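Local coordinates for epoxide hydrolase (Aspergillus niger, PDB 1QO7), which probably hydrolyses epoxides to vicinal diols, as an enzyme of the alpha/beta-hydrolase fold, at residues C214-P219 against R352-T357; G339-P344 against R380-D385. The protein carries 2 engineered substitutions. One frame throughout, in Å; residues are numbered along the deposited sequence.

Interaction 1 of 2, residues C214-P219 against R352-T357; sequences CAMRAP and RSWIAT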
loop_
_atom_site.group_PDB
_atom_site.type_symbol
_atom_site.label_atom_id
_atom_site.label_comp_id
_atom_site.label_asym_id
_atom_site.label_seq_id
_atom_site.Cartn_x
_atom_site.Cartn_y
_atom_site.Cartn_z
ATOM N N CYS A 214 16.882 -11.037 11.964
ATOM C CA CYS A 214 16.931 -10.363 13.252
ATOM C C CYS A 214 16.720 -8.875 13.011
ATOM O O CYS A 214 17.669 -8.093 13.035
ATOM C CB CYS A 214 18.281 -10.600 13.937
ATOM S SG CYS A 214 18.335 -10.108 15.693
ATOM N N ALA A 215 15.471 -8.496 12.761
ATOM C CA ALA A 215 15.122 -7.101 12.515
ATOM C C ALA A 215 15.384 -6.300 13.786
ATOM O O ALA A 215 14.819 -6.595 14.839
ATOM C CB ALA A 215 13.655 -6.991 12.116
ATOM N N MET A 216 16.246 -5.292 13.687
ATOM C CA MET A 216 16.578 -4.471 14.843
ATOM C C MET A 216 17.257 -3.168 14.444
ATOM O O MET A 216 17.690 -2.999 13.304
ATOM C CB MET A 216 17.507 -5.245 15.782
ATOM C CG MET A 216 18.878 -5.518 15.184
ATOM S SD MET A 216 19.930 -6.484 16.274
ATOM C CE MET A 216 20.167 -5.291 17.612
ATOM N N ARG A 217 17.345 -2.253 15.403
ATOM C CA ARG A 217 17.981 -0.956 15.200
ATOM C C ARG A 217 19.336 -1.015 15.898
ATOM O O ARG A 217 19.672 -2.023 16.521
ATOM C CB ARG A 217 17.144 0.151 15.842
ATOM C CG ARG A 217 15.652 0.082 15.549
ATOM C CD ARG A 217 14.898 1.103 16.395
ATOM N NE ARG A 217 13.455 1.055 16.175
ATOM C CZ ARG A 217 12.581 1.845 16.791
ATOM N NH1 ARG A 217 13.006 2.745 17.670
ATOM N NH2 ARG A 217 11.284 1.739 16.529
ATOM N N ALA A 218 20.108 0.061 15.803
ATOM C CA ALA A 218 21.413 0.101 16.451
ATOM C C ALA A 218 21.224 -0.147 17.950
ATOM O O ALA A 218 20.373 0.471 18.586
ATOM C CB ALA A 218 22.072 1.457 16.216
ATOM N N PRO A 219 22.017 -1.066 18.527
ATOM C CA PRO A 219 21.955 -1.418 19.952
ATOM C C PRO A 219 22.043 -0.219 20.899
ATOM O O PRO A 219 22.710 0.771 20.602
ATOM C CB PRO A 219 23.141 -2.363 20.122
ATOM C CG PRO A 219 23.228 -3.028 18.787
ATOM C CD PRO A 219 23.040 -1.868 17.838
ATOM N N ARG A 352 26.898 -9.423 13.193
ATOM C CA ARG A 352 26.891 -10.375 14.295
ATOM C C ARG A 352 26.944 -9.695 15.662
ATOM O O ARG A 352 26.273 -10.124 16.599
ATOM C CB ARG A 352 28.076 -11.330 14.157
ATOM C CG ARG A 352 28.206 -12.313 15.300
ATOM C CD ARG A 352 29.332 -13.301 15.044
ATOM N NE ARG A 352 29.424 -14.301 16.106
ATOM C CZ ARG A 352 30.173 -15.396 16.035
ATOM N NH1 ARG A 352 30.896 -15.635 14.950
ATOM N NH2 ARG A 352 30.195 -16.255 17.044
ATOM N N SER A 353 27.747 -8.638 15.772
ATOM C CA SER A 353 27.882 -7.917 17.035
ATOM C C SER A 353 26.552 -7.361 17.532
ATOM O O SER A 353 26.331 -7.263 18.737
ATOM C CB SER A 353 28.901 -6.780 16.896
ATOM O OG SER A 353 28.510 -5.846 15.909
ATOM N N TRP A 354 25.672 -6.991 16.604
ATOM C CA TRP A 354 24.362 -6.463 16.969
ATOM C C TRP A 354 23.447 -7.616 17.385
ATOM O O TRP A 354 22.795 -7.565 18.425
ATOM C CB TRP A 354 23.738 -5.723 15.784
ATOM C CG TRP A 354 24.319 -4.367 15.514
ATOM C CD1 TRP A 354 25.540 -3.900 15.907
ATOM C CD2 TRP A 354 23.714 -3.316 14.751
ATOM N NE1 TRP A 354 25.738 -2.619 15.432
ATOM C CE2 TRP A 354 24.631 -2.237 14.720
ATOM C CE3 TRP A 354 22.487 -3.179 14.089
ATOM C CZ2 TRP A 354 24.356 -1.037 14.051
ATOM C CZ3 TRP A 354 22.213 -1.984 13.424
ATOM C CH2 TRP A 354 23.148 -0.929 13.411
ATOM N N ILE A 355 23.407 -8.657 16.562
ATOM C CA ILE A 355 22.566 -9.812 16.856
ATOM C C ILE A 355 22.945 -10.403 18.214
ATOM O O ILE A 355 22.085 -10.827 18.981
ATOM C CB ILE A 355 22.724 -10.888 15.770
ATOM C CG1 ILE A 355 22.276 -10.319 14.419
ATOM C CG2 ILE A 355 21.926 -12.137 16.152
ATOM C CD1 ILE A 355 22.650 -11.171 13.237
ATOM N N ALA A 356 24.241 -10.414 18.507
ATOM C CA ALA A 356 24.737 -10.958 19.768
ATOM C C ALA A 356 24.180 -10.268 21.010
ATOM O O ALA A 356 24.180 -10.859 22.094
ATOM C CB ALA A 356 26.266 -10.908 19.792
ATOM N N THR A 357 23.712 -9.029 20.863
ATOM C CA THR A 357 23.157 -8.291 22.000
ATOM C C THR A 357 21.711 -8.679 22.287
ATOM O O THR A 357 21.165 -8.315 23.334
ATOM C CB THR A 357 23.181 -6.754 21.776
ATOM O OG1 THR A 357 22.242 -6.396 20.752
ATOM C CG2 THR A 357 24.575 -6.290 21.374
#

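Interaction 2 of 2, residues G339-P344 against R380-D385; sequences GFSFFP and RELKTD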
loop_
_atom_site.group_PDB
_atom_site.type_symbol
_atom_site.label_atom_id
_atom_site.label_comp_id
_atom_site.label_asym_id
_atom_site.label_seq_id
_atom_site.Cartn_x
_atom_site.Cartn_y
_atom_site.Cartn_z
ATOM N N GLY A 339 20.958 -19.424 17.794
ATOM C CA GLY A 339 21.789 -19.576 16.611
ATOM C C GLY A 339 21.286 -18.687 15.490
ATOM O O GLY A 339 20.098 -18.354 15.458
ATOM N N PHE A 340 22.179 -18.305 14.577
ATOM C CA PHE A 340 21.807 -17.428 13.469
ATOM C C PHE A 340 22.522 -17.754 12.155
ATOM O O PHE A 340 23.726 -18.024 12.135
ATOM C CB PHE A 340 22.106 -15.975 13.850
ATOM C CG PHE A 340 21.433 -14.962 12.963
ATOM C CD1 PHE A 340 20.129 -14.543 13.230
ATOM C CD2 PHE A 340 22.086 -14.455 11.845
ATOM C CE1 PHE A 340 19.491 -13.631 12.388
ATOM C CE2 PHE A 340 21.456 -13.545 11.000
ATOM C CZ PHE A 340 20.156 -13.133 11.271
ATOM N N SER A 341 21.772 -17.733 11.054
ATOM C CA SER A 341 22.336 -17.964 9.730
ATOM C C SER A 341 22.155 -16.664 8.966
ATOM O O SER A 341 21.029 -16.215 8.741
ATOM C CB SER A 341 21.618 -19.095 8.998
ATOM O OG SER A 341 21.993 -20.346 9.533
ATOM N N PHE A 342 23.277 -16.068 8.589
ATOM C CA PHE A 342 23.303 -14.800 7.881
ATOM C C PHE A 342 23.364 -14.943 6.366
ATOM O O PHE A 342 24.309 -15.517 5.829
ATOM C CB PHE A 342 24.518 -13.992 8.353
ATOM C CG PHE A 342 24.648 -12.637 7.714
ATOM C CD1 PHE A 342 24.052 -11.518 8.289
ATOM C CD2 PHE A 342 25.381 -12.474 6.539
ATOM C CE1 PHE A 342 24.185 -10.256 7.705
ATOM C CE2 PHE A 342 25.519 -11.217 5.948
ATOM C CZ PHE A 342 24.918 -10.105 6.534
ATOM N N PHE A 343 22.348 -14.425 5.683
ATOM C CA PHE A 343 22.329 -14.438 4.225
ATOM C C PHE A 343 22.351 -12.957 3.866
ATOM O O PHE A 343 21.506 -12.185 4.328
ATOM C CB PHE A 343 21.081 -15.137 3.691
ATOM C CG PHE A 343 21.046 -16.604 4.000
ATOM C CD1 PHE A 343 21.672 -17.518 3.156
ATOM C CD2 PHE A 343 20.439 -17.071 5.160
ATOM C CE1 PHE A 343 21.699 -18.878 3.465
ATOM C CE2 PHE A 343 20.460 -18.431 5.478
ATOM C CZ PHE A 343 21.091 -19.335 4.629
ATOM N N PRO A 344 23.333 -12.544 3.052
ATOM C CA PRO A 344 23.543 -11.163 2.605
ATOM C C PRO A 344 22.392 -10.407 1.954
ATOM O O PRO A 344 22.245 -9.202 2.168
ATOM C CB PRO A 344 24.758 -11.283 1.684
ATOM C CG PRO A 344 24.595 -12.646 1.099
ATOM C CD PRO A 344 24.218 -13.466 2.313
ATOM N N ARG A 380 20.161 -26.388 1.019
ATOM C CA ARG A 380 21.290 -27.179 1.516
ATOM C C ARG A 380 21.984 -26.459 2.665
ATOM O O ARG A 380 22.307 -27.060 3.693
ATOM C CB ARG A 380 22.305 -27.426 0.400
ATOM C CG ARG A 380 21.777 -28.234 -0.767
ATOM C CD ARG A 380 22.453 -29.590 -0.834
ATOM N NE ARG A 380 22.145 -30.388 0.351
ATOM C CZ ARG A 380 22.589 -31.622 0.555
ATOM N NH1 ARG A 380 23.365 -32.200 -0.353
ATOM N NH2 ARG A 380 22.252 -32.279 1.658
ATOM N N GLU A 381 22.210 -25.162 2.487
ATOM C CA GLU A 381 22.876 -24.362 3.507
ATOM C C GLU A 381 22.075 -24.223 4.787
ATOM O O GLU A 381 22.626 -24.351 5.881
ATOM C CB GLU A 381 23.219 -22.981 2.951
ATOM C CG GLU A 381 24.493 -22.987 2.121
ATOM C CD GLU A 381 24.431 -22.061 0.926
ATOM O OE1 GLU A 381 24.184 -20.845 1.109
ATOM O OE2 GLU A 381 24.641 -22.559 -0.204
ATOM N N LEU A 382 20.777 -23.958 4.666
ATOM C CA LEU A 382 19.955 -23.805 5.860
ATOM C C LEU A 382 19.859 -25.129 6.614
ATOM O O LEU A 382 19.933 -25.159 7.843
ATOM C CB LEU A 382 18.553 -23.301 5.492
ATOM C CG LEU A 382 17.691 -22.883 6.690
ATOM C CD1 LEU A 382 18.415 -21.796 7.481
ATOM C CD2 LEU A 382 16.341 -22.376 6.207
ATOM N N LYS A 383 19.698 -26.224 5.876
ATOM C CA LYS A 383 19.595 -27.550 6.481
ATOM C C LYS A 383 20.890 -27.892 7.210
ATOM O O LYS A 383 20.874 -28.357 8.354
ATOM C CB LYS A 383 19.324 -28.601 5.402
ATOM C CG LYS A 383 19.471 -30.043 5.872
ATOM C CD LYS A 383 19.144 -31.017 4.749
ATOM C CE LYS A 383 19.496 -32.457 5.126
ATOM N NZ LYS A 383 20.969 -32.664 5.283
ATOM N N THR A 384 22.007 -27.659 6.528
ATOM C CA THR A 384 23.323 -27.923 7.089
ATOM C C THR A 384 23.571 -27.099 8.354
ATOM O O THR A 384 24.083 -27.629 9.346
ATOM C CB THR A 384 24.416 -27.638 6.054
ATOM O OG1 THR A 384 24.302 -28.587 4.981
ATOM C CG2 THR A 384 25.809 -27.742 6.699
ATOM N N ASP A 385 23.204 -25.816 8.316
ATOM C CA ASP A 385 23.355 -24.920 9.463
ATOM C C ASP A 385 22.495 -25.387 10.638
ATOM O O ASP A 385 22.965 -25.463 11.775
ATOM C CB ASP A 385 22.924 -23.494 9.100
ATOM C CG ASP A 385 23.943 -22.758 8.250
ATOM O OD1 ASP A 385 24.975 -23.359 7.867
ATOM O OD2 ASP A 385 23.704 -21.564 7.963
#

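Interaction 1 of 2, residues C214-P219 against R352-T357
The backbone carbonyl O of Trp354 takes two hydrogen bonds from the residue three places on, Thr357, through its N and its OG1. The bond from Thr357 OG1 to Trp354 O is 2.7 Å long and lies in the carbonyl plane. Met216 comes up against this pair from the loop: its CE lies 3.6 Å from Trp354 O and also touches Thr357 OG1. The thioether is soft and flexible enough to follow such an uneven surface. Its chain bends at the last torsion (chi3 -67°), which turns the methyl toward the hydroxyl while SD stays beside Trp354 CB. Thr357 suits the spot because its hydroxyl closes back on the carbonyl three residues earlier and also bonds Gln329.

The indole of Trp354 is the other main surface. Pro219 and Ala218 lie over the same face of it, and both make CH-pi contacts. Pro219 CD stands 3.4 Å from the centroid of the five-membered ring, only 8° off the ring normal; Ala218 CA sits nearer the rim, 3.8 Å from the centroid of the six-membered ring. The CD methylene of proline, next to its nitrogen, carries polarised C-H bonds that favour such a seat, and a small alanine lets the backbone itself approach the ring. At the start of the loop, Cys214 CB meets Ile355 CG1 at 4.0 Å, a plain apolar touch.

The loop follows strand 206-211 and leads to helix 230-245, whose Ile236 and Met239 pack on Trp354, while Ile355 reaches Phe338 of strand 337-342 and Phe364 of strand 359-366.

Interaction 2 of 2, residues G339-P344 against R380-D385
Glu381 meets Phe343 at the rim of its ring, OE1 lying 3.9 Å from CE1 and near the ring plane. Carboxylate and ring planes are only 24° apart, an arrangement consistent with the oxygen facing the weakly positive ring hydrogens rather than the pi cloud. A bend at chi2 (143°) directs the acid group, whose stronger partner is Arg378, held through a salt bridge just before the segment.

Leu382 comes next and also approaches the edge of Phe343, CD1 standing 4.4 Å from CE2. This is a loose apolar contact; a branched leucine serves here because it also spreads over Ile125 and Ala375. The rim of the phenyl ring thus meets the acid at CE1 and the methyl at CE2, on either side of CZ, while His367 stacks on the ring. The elements belong to the far end of the alpha/beta-hydrolase sheet: strand 337-342 is next to the edge strand 359-366, and helix 379-393 is the last helix of the chain, laid against the sheet. Phe343 comes just after the strand and lies about 8 Å, side chain to side chain, from His372, a predicted active-site residue.

One turn along the helix from Glu381, Asp385 makes the polar bond of the contact. Ser341 OG donates to Asp385 OD2 at 2.6 Å, reaching it on the anti side and 19° out of the carboxylate plane. Each of these two buried oxygens has a histidine as second partner: OD2 is hydrogen-bonded to His367 NE2, and Ser341 OG to His210 NE2. A small serine suits the strand here because it lets the carboxylate come close.

How the interactions relate
Interactions 1 and 2 meet through Phe340, which belongs to the strand of interaction 2 but turns away from its helix: Cys214 CB is 3.6 Å from Phe340 CE1, and Ile355 CD1 is 3.5 Å from Phe340 CE2. Strand 337-342 thus forms part of interaction 2 and backs onto interaction 1, and the chain runs on from it to helix 352-355. Interaction 2 is buried and ties that strand to the C-terminal helix with a short serine-to-carboxylate hydrogen bond. Interaction 1 is only partly buried, lies further from the centre of the chain, and joins a loop to a short helix by CH-pi and apolar packing, without a hydrogen bond between its segments.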